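Local coordinates for odorant-binding protein 1F (Rattus norvegicus, PDB 3FIQ), which probably binds a wide variety of chemical odorants and is a small, secreted lipocalin found in nasal epithelium, at residues E27-G32 with N145-V150; F99-N104 with E137-P142; Q49-I54 with G76-D81. All coordinates share one frame; numbering follows the deposited sequence.

Contact 1: E27-G32 with N145-V150; sequences EKVAEG and NTQHLV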
# COMPACT_ATOMS: atom_id res chain seq x y z
N GLU A 27 -12.21 0.76 9.33
CA GLU A 27 -13.19 0.82 8.28
C GLU A 27 -12.55 1.18 6.96
O GLU A 27 -13.08 0.86 5.90
CB GLU A 27 -14.31 1.78 8.63
CG GLU A 27 -13.97 3.19 8.60
CD GLU A 27 -13.28 3.72 9.86
OE1 GLU A 27 -13.02 2.98 10.89
OE2 GLU A 27 -13.11 4.95 9.77
N LYS A 28 -11.39 1.86 6.99
CA LYS A 28 -10.78 2.29 5.74
C LYS A 28 -10.16 1.12 5.03
O LYS A 28 -9.98 1.22 3.80
CB LYS A 28 -9.68 3.30 6.03
CG LYS A 28 -10.20 4.64 6.53
CD LYS A 28 -10.83 5.44 5.50
CE LYS A 28 -11.23 6.82 6.00
NZ LYS A 28 -11.89 7.55 4.90
N VAL A 29 -9.80 0.03 5.72
CA VAL A 29 -9.09 -1.07 5.10
C VAL A 29 -9.77 -2.41 5.14
O VAL A 29 -9.32 -3.36 4.50
CB VAL A 29 -7.63 -1.18 5.65
CG1 VAL A 29 -6.86 0.04 5.30
CG2 VAL A 29 -7.63 -1.45 7.16
N ALA A 30 -10.84 -2.53 5.93
CA ALA A 30 -11.72 -3.70 5.94
C ALA A 30 -12.49 -3.76 4.64
O ALA A 30 -12.44 -2.86 3.81
CB ALA A 30 -12.71 -3.53 7.07
N GLU A 31 -13.23 -4.83 4.48
CA GLU A 31 -14.07 -4.98 3.31
C GLU A 31 -14.81 -3.69 3.02
O GLU A 31 -15.37 -3.08 3.89
CB GLU A 31 -15.05 -6.10 3.49
CG GLU A 31 -16.08 -6.24 2.31
CD GLU A 31 -16.70 -7.62 2.17
OE1 GLU A 31 -16.92 -8.26 3.20
OE2 GLU A 31 -16.97 -8.01 1.02
N GLY A 32 -14.84 -3.32 1.74
CA GLY A 32 -15.50 -2.11 1.25
C GLY A 32 -14.91 -0.83 1.67
O GLY A 32 -15.43 0.23 1.39
N ASN A 145 -6.07 -4.50 13.85
CA ASN A 145 -6.74 -4.09 12.62
C ASN A 145 -6.20 -4.67 11.35
O ASN A 145 -6.63 -4.31 10.26
CB ASN A 145 -6.79 -2.58 12.51
CG ASN A 145 -7.54 -1.92 13.64
OD1 ASN A 145 -8.24 -2.56 14.39
ND2 ASN A 145 -7.40 -0.62 13.73
N THR A 146 -5.24 -5.57 11.48
CA THR A 146 -4.56 -6.10 10.31
C THR A 146 -5.45 -6.91 9.40
O THR A 146 -6.22 -7.74 9.87
CB THR A 146 -3.46 -7.04 10.74
OG1 THR A 146 -2.48 -6.30 11.49
CG2 THR A 146 -2.70 -7.66 9.57
N GLN A 147 -5.38 -6.61 8.09
CA GLN A 147 -6.16 -7.32 7.07
C GLN A 147 -5.22 -8.09 6.17
O GLN A 147 -4.27 -7.55 5.64
CB GLN A 147 -6.85 -6.26 6.17
CG GLN A 147 -7.66 -5.25 6.90
CD GLN A 147 -8.93 -5.81 7.56
OE1 GLN A 147 -9.72 -6.47 6.92
NE2 GLN A 147 -9.10 -5.53 8.89
N HIS A 148 -5.46 -9.40 6.04
CA HIS A 148 -4.78 -10.26 5.11
C HIS A 148 -5.62 -10.31 3.87
O HIS A 148 -6.75 -10.78 3.89
CB HIS A 148 -4.72 -11.63 5.73
CG HIS A 148 -3.97 -12.65 4.94
ND1 HIS A 148 -4.33 -13.98 4.98
CD2 HIS A 148 -2.86 -12.58 4.17
CE1 HIS A 148 -3.49 -14.68 4.23
NE2 HIS A 148 -2.56 -13.86 3.76
N LEU A 149 -5.09 -9.81 2.77
CA LEU A 149 -5.84 -9.69 1.53
C LEU A 149 -5.72 -10.89 0.60
O LEU A 149 -6.53 -11.01 -0.35
CB LEU A 149 -5.48 -8.40 0.76
CG LEU A 149 -6.36 -7.18 1.11
CD1 LEU A 149 -6.26 -6.83 2.59
CD2 LEU A 149 -6.01 -6.00 0.29
N VAL A 150 -4.75 -11.76 0.79
CA VAL A 150 -4.52 -12.83 -0.17
C VAL A 150 -5.74 -13.68 -0.47
O VAL A 150 -6.05 -13.95 -1.66
CB VAL A 150 -3.32 -13.68 0.25
CG1 VAL A 150 -3.20 -14.92 -0.63
CG2 VAL A 150 -2.07 -12.83 0.21
O HOH W 1 -12.56 -7.01 6.36
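In this lipocalin, the long loop between strands 14-23 and 38-44 meets the short strand 147-148 where Val29 and Ala30 pack against the side chain of Gln147. Strand 147-148 pairs antiparallel with strand 14-23, through backbone bonds that include Gln147 with Ile21, so the contact joins this short strand to the loop that follows strand 14-23. The CG methylene of Gln147 meets Val29, while its amide end meets Ala30. CG lies 3.8 Å from CG2 of Val29, and the same CG comes within 3.5 Å of the Val29 carbonyl O. Val29 also touches Ile21 of strand 14-23.

Gln147 bends sharply at its second torsion (chi2 -68°), and this bend brings its amide against the loop backbone, with OE1 3.6 Å from CA of Ala30. The amide is held from both ends. On the nitrogen side, NE2 donates to the carbonyl O of Asn145 within the same segment, at 3.1 Å. That bond is nearly straight at 163°, although the donor stands 56° out of the carbonyl plane. On the oxygen side, OE1 accepts from NH1 of Arg36, which also reaches the carbonyl O of Val29; one guanidinium nitrogen therefore ties both sides of the contact together. A water completes the crossing, accepting from the backbone N of Glu31 at 3.0 Å and donating to OE1 of Gln147 at 2.9 Å.

Contact 2: F99-N104 with E137-P142; sequences FFHNVN and EEYNIP
His101 and Tyr139 form the direct side-chain contact here, with CD2 of the tyrosine over one face of the imidazole. The nearest approach is NE2 of His101 to CD2 of Tyr139, 3.6 Å, and CD2 of His101 follows at 3.7 Å from the same CD2 of Tyr139. The neighbouring CE2 of Tyr139 sits above the centre of the imidazole, 4.2 Å from its plane. Seen from the tyrosine the approach is oblique: the planes are inclined at 41° and the centroids lie 4.8 Å apart, a geometry between a parallel stack and an edge-to-face pair.

A water supplements the ring contact. It lies 3.0 Å from NE2 of His101 and donates a hydrogen bond to the carbonyl O of Tyr139 at 2.9 Å, while sitting in the plane of the tyrosine ring at its edge. NE2 has a further, weak hydrogen bond with OD1 of Asn113.

The two rings mark the place where helix 126-138 ends against strand 97-105, in the lipocalin arrangement of a helix packed on the outer wall of the barrel. Tyr139 is the first residue to leave helical geometry, and Asn140, with positive phi, is the C-prime residue of a Schellman motif. The motif returns Asn140 N to Glu137 O at 3.1 Å and Ile141 N to Ala136 O, fixing the turn from which Tyr139 projects. On the strand, His101 holds its ring out toward the turn with CG anti to the backbone N (chi1 -179°). Its ring also meets that of His89, and both His101 and Tyr139 touch Leu91 on strand 85-93, while Ile141 rests on Ile115 of strand 111-119.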
# COMPACT_ATOMS: atom_id res chain seq x y z
N PHE A 99 7.26 -2.77 2.20
CA PHE A 99 6.37 -2.15 3.18
C PHE A 99 6.22 -0.64 2.93
O PHE A 99 7.23 0.07 2.97
CB PHE A 99 6.90 -2.30 4.59
CG PHE A 99 6.94 -3.72 5.16
CD1 PHE A 99 6.62 -4.88 4.42
CD2 PHE A 99 7.20 -3.87 6.50
CE1 PHE A 99 6.68 -6.11 5.01
CE2 PHE A 99 7.26 -5.12 7.08
CZ PHE A 99 7.02 -6.22 6.35
N PHE A 100 5.04 -0.15 2.58
CA PHE A 100 4.75 1.25 2.40
C PHE A 100 4.04 1.78 3.63
O PHE A 100 3.24 1.13 4.23
CB PHE A 100 3.77 1.47 1.24
CG PHE A 100 4.36 1.26 -0.13
CD1 PHE A 100 5.14 2.22 -0.70
CD2 PHE A 100 4.05 0.12 -0.87
CE1 PHE A 100 5.63 2.06 -1.99
CE2 PHE A 100 4.57 -0.04 -2.17
CZ PHE A 100 5.38 0.97 -2.71
N HIS A 101 4.34 3.02 3.99
CA HIS A 101 3.59 3.76 4.96
C HIS A 101 2.84 4.84 4.19
O HIS A 101 3.39 5.47 3.28
CB HIS A 101 4.50 4.45 5.94
CG HIS A 101 3.76 5.22 6.97
ND1 HIS A 101 3.68 6.59 6.96
CD2 HIS A 101 3.11 4.82 8.08
CE1 HIS A 101 2.98 7.00 8.00
NE2 HIS A 101 2.62 5.94 8.69
N ASN A 102 1.54 4.95 4.44
CA ASN A 102 0.70 5.98 3.84
C ASN A 102 -0.10 6.72 4.92
O ASN A 102 -0.55 6.14 5.89
CB ASN A 102 -0.27 5.41 2.82
CG ASN A 102 -1.11 6.49 2.12
OD1 ASN A 102 -2.40 6.36 2.01
ND2 ASN A 102 -0.50 7.48 1.64
N VAL A 103 -0.18 8.04 4.79
CA VAL A 103 -1.08 8.86 5.55
C VAL A 103 -2.12 9.35 4.54
O VAL A 103 -1.81 10.01 3.52
CB VAL A 103 -0.40 10.08 6.19
CG1 VAL A 103 -1.46 10.87 6.94
CG2 VAL A 103 0.69 9.53 7.12
N ASN A 104 -3.36 8.99 4.79
CA ASN A 104 -4.54 9.47 4.01
C ASN A 104 -5.30 10.44 4.80
O ASN A 104 -5.65 10.21 5.99
CB ASN A 104 -5.40 8.29 3.65
CG ASN A 104 -6.72 8.66 3.02
OD1 ASN A 104 -7.72 8.77 3.71
ND2 ASN A 104 -6.73 8.89 1.69
N GLU A 137 3.39 -0.97 15.66
CA GLU A 137 3.50 -0.40 17.02
C GLU A 137 4.21 0.92 16.99
O GLU A 137 3.79 1.89 17.60
CB GLU A 137 4.20 -1.39 17.98
CG GLU A 137 3.31 -2.55 18.30
CD GLU A 137 4.01 -3.76 19.02
OE1 GLU A 137 5.27 -3.76 19.19
OE2 GLU A 137 3.28 -4.72 19.42
N GLU A 138 5.29 0.94 16.25
CA GLU A 138 6.09 2.13 16.15
C GLU A 138 5.32 3.28 15.54
O GLU A 138 5.53 4.43 15.96
CB GLU A 138 7.37 1.88 15.34
CG GLU A 138 8.43 1.01 15.96
CD GLU A 138 9.53 0.76 14.94
OE1 GLU A 138 9.72 1.65 14.07
OE2 GLU A 138 10.20 -0.31 15.01
N TYR A 139 4.42 2.98 14.61
CA TYR A 139 3.64 3.98 13.89
C TYR A 139 2.24 4.19 14.55
O TYR A 139 1.36 4.85 14.01
CB TYR A 139 3.64 3.67 12.33
CG TYR A 139 4.97 3.98 11.63
CD1 TYR A 139 6.02 3.10 11.63
CD2 TYR A 139 5.23 5.26 11.10
CE1 TYR A 139 7.28 3.43 11.10
CE2 TYR A 139 6.47 5.56 10.52
CZ TYR A 139 7.49 4.67 10.55
OH TYR A 139 8.73 5.02 10.02
N ASN A 140 2.05 3.70 15.78
CA ASN A 140 0.81 3.92 16.49
C ASN A 140 -0.43 3.36 15.73
O ASN A 140 -1.51 3.96 15.73
CB ASN A 140 0.68 5.42 16.83
CG ASN A 140 -0.37 5.71 17.89
OD1 ASN A 140 -0.53 4.98 18.88
ND2 ASN A 140 -1.09 6.83 17.70
N ILE A 141 -0.27 2.20 15.11
CA ILE A 141 -1.30 1.53 14.36
C ILE A 141 -1.62 0.20 15.05
O ILE A 141 -0.70 -0.56 15.33
CB ILE A 141 -0.87 1.23 12.92
CG1 ILE A 141 -0.67 2.53 12.11
CG2 ILE A 141 -1.91 0.34 12.28
CD1 ILE A 141 0.13 2.32 10.81
N PRO A 142 -2.89 -0.03 15.45
CA PRO A 142 -3.26 -1.25 16.17
C PRO A 142 -3.10 -2.49 15.33
O PRO A 142 -3.67 -2.58 14.25
CB PRO A 142 -4.75 -1.00 16.57
CG PRO A 142 -4.94 0.45 16.46
CD PRO A 142 -4.07 0.83 15.29
O HOH W 2 1.91 6.36 11.59

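Contact 3: Q49-I54 with G76-D81; sequences QELKII and GRYTTD
Leu51 and Tyr78 carry this contact through a CH-pi interaction, a methyl set over an aromatic face. CD2 of Leu51 lies 4.2 Å from the centroid of the Tyr78 ring and only 11° from the ring normal, which puts the methyl almost squarely over the middle of the ring. In the leucine, chi1 (175°) swings CG anti to the backbone N, and chi2 (59°) then sets CD2 over the ring; the two side chains cross at about a right angle.

Plain apolar packing adds to this. CB of Leu51 is 3.8 Å from CE2 of Tyr78 and 4.1 Å from CD2 of Tyr78, so the leucine touches the ring with the root of its side chain as well as with a methyl at its end. The carbonyl O of Gln49 approaches CE2 of Tyr78 obliquely at 4.1 Å, a looser touch. Ile7, from the N-terminal region, and Phe88, on strand 85-93, each contact both Leu51 and Tyr78.

The polar bonds lie around this apolar centre. The hydroxyl of Tyr78 is hydrogen-bonded to the carbonyl O of Cys48, whose side chain forms a disulfide with Cys44, so the far end of the ring is tied to the turn leading into strand 50-59. Within 49-54, NZ of Lys52 donates to the carbonyl O of Glu50 at 3.1 Å. Gln49 turns its amide to strand 62-72, where NE2 bonds the carbonyl O of Lys72 and OE1 of Gln71.

In the antiparallel lipocalin sheet, strands 50-59 and 78-81 are not direct neighbours: strand 62-72 pairs with both, and Leu51 and Tyr78 meet across it, consistent with side chains facing the barrel interior, while strand 85-93 flanks 78-81 on its other edge.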
# COMPACT_ATOMS: atom_id res chain seq x y z
N GLN A 49 10.41 9.44 -10.30
CA GLN A 49 9.76 10.72 -9.94
C GLN A 49 8.22 10.54 -10.01
O GLN A 49 7.47 11.10 -9.21
CB GLN A 49 10.21 11.87 -10.83
CG GLN A 49 9.35 13.16 -10.75
CD GLN A 49 9.38 13.80 -9.38
OE1 GLN A 49 10.49 13.91 -8.78
NE2 GLN A 49 8.17 14.21 -8.83
N GLU A 50 7.78 9.75 -10.97
CA GLU A 50 6.37 9.62 -11.28
C GLU A 50 6.04 8.16 -11.17
O GLU A 50 6.40 7.39 -12.06
CB GLU A 50 6.08 10.22 -12.68
CG GLU A 50 4.67 10.52 -12.99
CD GLU A 50 4.48 11.52 -14.19
OE1 GLU A 50 4.66 12.80 -14.11
OE2 GLU A 50 4.15 10.98 -15.22
N LEU A 51 5.33 7.76 -10.11
CA LEU A 51 5.06 6.33 -9.82
C LEU A 51 3.62 6.03 -10.05
O LEU A 51 2.73 6.42 -9.28
CB LEU A 51 5.44 6.03 -8.34
CG LEU A 51 5.12 4.64 -7.79
CD1 LEU A 51 5.78 3.55 -8.56
CD2 LEU A 51 5.64 4.58 -6.35
N LYS A 52 3.36 5.24 -11.10
CA LYS A 52 2.01 4.83 -11.42
C LYS A 52 1.69 3.53 -10.74
O LYS A 52 2.39 2.53 -10.97
CB LYS A 52 1.90 4.64 -12.93
CG LYS A 52 1.72 5.92 -13.76
CD LYS A 52 2.96 6.64 -14.01
CE LYS A 52 3.99 5.84 -14.85
NZ LYS A 52 5.23 6.67 -14.82
N ILE A 53 0.63 3.51 -9.94
CA ILE A 53 0.22 2.29 -9.27
C ILE A 53 -1.17 1.94 -9.75
O ILE A 53 -2.07 2.73 -9.64
CB ILE A 53 0.25 2.48 -7.75
CG1 ILE A 53 1.65 2.86 -7.25
CG2 ILE A 53 -0.27 1.21 -7.09
CD1 ILE A 53 1.67 3.15 -5.75
N ILE A 54 -1.34 0.72 -10.27
CA ILE A 54 -2.66 0.22 -10.68
C ILE A 54 -3.08 -0.75 -9.59
O ILE A 54 -2.28 -1.62 -9.15
CB ILE A 54 -2.60 -0.50 -12.03
CG1 ILE A 54 -2.22 0.52 -13.11
CG2 ILE A 54 -3.95 -1.16 -12.35
CD1 ILE A 54 -1.90 -0.11 -14.48
N GLY A 76 11.25 12.43 0.23
CA GLY A 76 11.09 11.01 -0.01
C GLY A 76 9.66 10.57 -0.11
O GLY A 76 9.46 9.43 -0.50
N ARG A 77 8.70 11.41 0.28
CA ARG A 77 7.33 11.08 0.18
C ARG A 77 6.85 11.22 -1.28
O ARG A 77 7.32 12.03 -2.05
CB ARG A 77 6.47 11.93 1.08
CG ARG A 77 6.36 11.52 2.49
CD ARG A 77 7.70 11.33 3.12
NE ARG A 77 7.41 11.06 4.52
CZ ARG A 77 8.33 10.77 5.44
NH1 ARG A 77 9.59 10.76 5.11
NH2 ARG A 77 7.94 10.56 6.70
N TYR A 78 5.93 10.35 -1.65
CA TYR A 78 5.09 10.57 -2.84
C TYR A 78 3.73 11.13 -2.38
O TYR A 78 3.18 10.70 -1.36
CB TYR A 78 4.83 9.20 -3.48
CG TYR A 78 6.04 8.64 -4.12
CD1 TYR A 78 6.94 7.86 -3.43
CD2 TYR A 78 6.27 8.85 -5.48
CE1 TYR A 78 8.10 7.40 -4.06
CE2 TYR A 78 7.39 8.35 -6.12
CZ TYR A 78 8.32 7.66 -5.40
OH TYR A 78 9.45 7.15 -6.01
N THR A 79 3.17 12.04 -3.16
CA THR A 79 1.80 12.47 -2.96
C THR A 79 0.91 11.98 -4.11
O THR A 79 1.32 11.92 -5.26
CB THR A 79 1.69 14.05 -2.85
OG1 THR A 79 2.29 14.61 -3.98
CG2 THR A 79 2.30 14.53 -1.58
N THR A 80 -0.32 11.72 -3.76
CA THR A 80 -1.37 11.49 -4.74
C THR A 80 -2.73 11.71 -4.09
O THR A 80 -2.97 11.47 -2.92
CB THR A 80 -1.30 10.06 -5.38
OG1 THR A 80 -2.18 10.03 -6.52
CG2 THR A 80 -1.62 8.98 -4.38
N ASP A 81 -3.64 12.14 -4.93
CA ASP A 81 -5.06 12.17 -4.61
C ASP A 81 -5.66 10.81 -4.83
O ASP A 81 -5.43 10.20 -5.84
CB ASP A 81 -5.79 13.22 -5.46
CG ASP A 81 -5.26 14.61 -5.21
OD1 ASP A 81 -5.03 15.00 -4.07
OD2 ASP A 81 -4.91 15.28 -6.17

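All three contacts reach one curled antiparallel sheet, the lipocalin barrel. Contact 3 closes first along the chain and contact 2 follows it in series; both are nested within the long loop closed by contact 1. Contacts 1 and 3 lie on opposite sides of the chain's centre, their centres about 22 Å apart. Contact 2 is about 14 Å from contact 1 and about 17 Å from contact 3, centre to centre. Residues 137-142 and 145-150 adjoin in sequence, so contacts 1 and 2 share the connection from helix 126-138, through residues 139-146, to strand 147-148. Together the contacts join loop, helix end and strands around a barrel whose family binds small molecules.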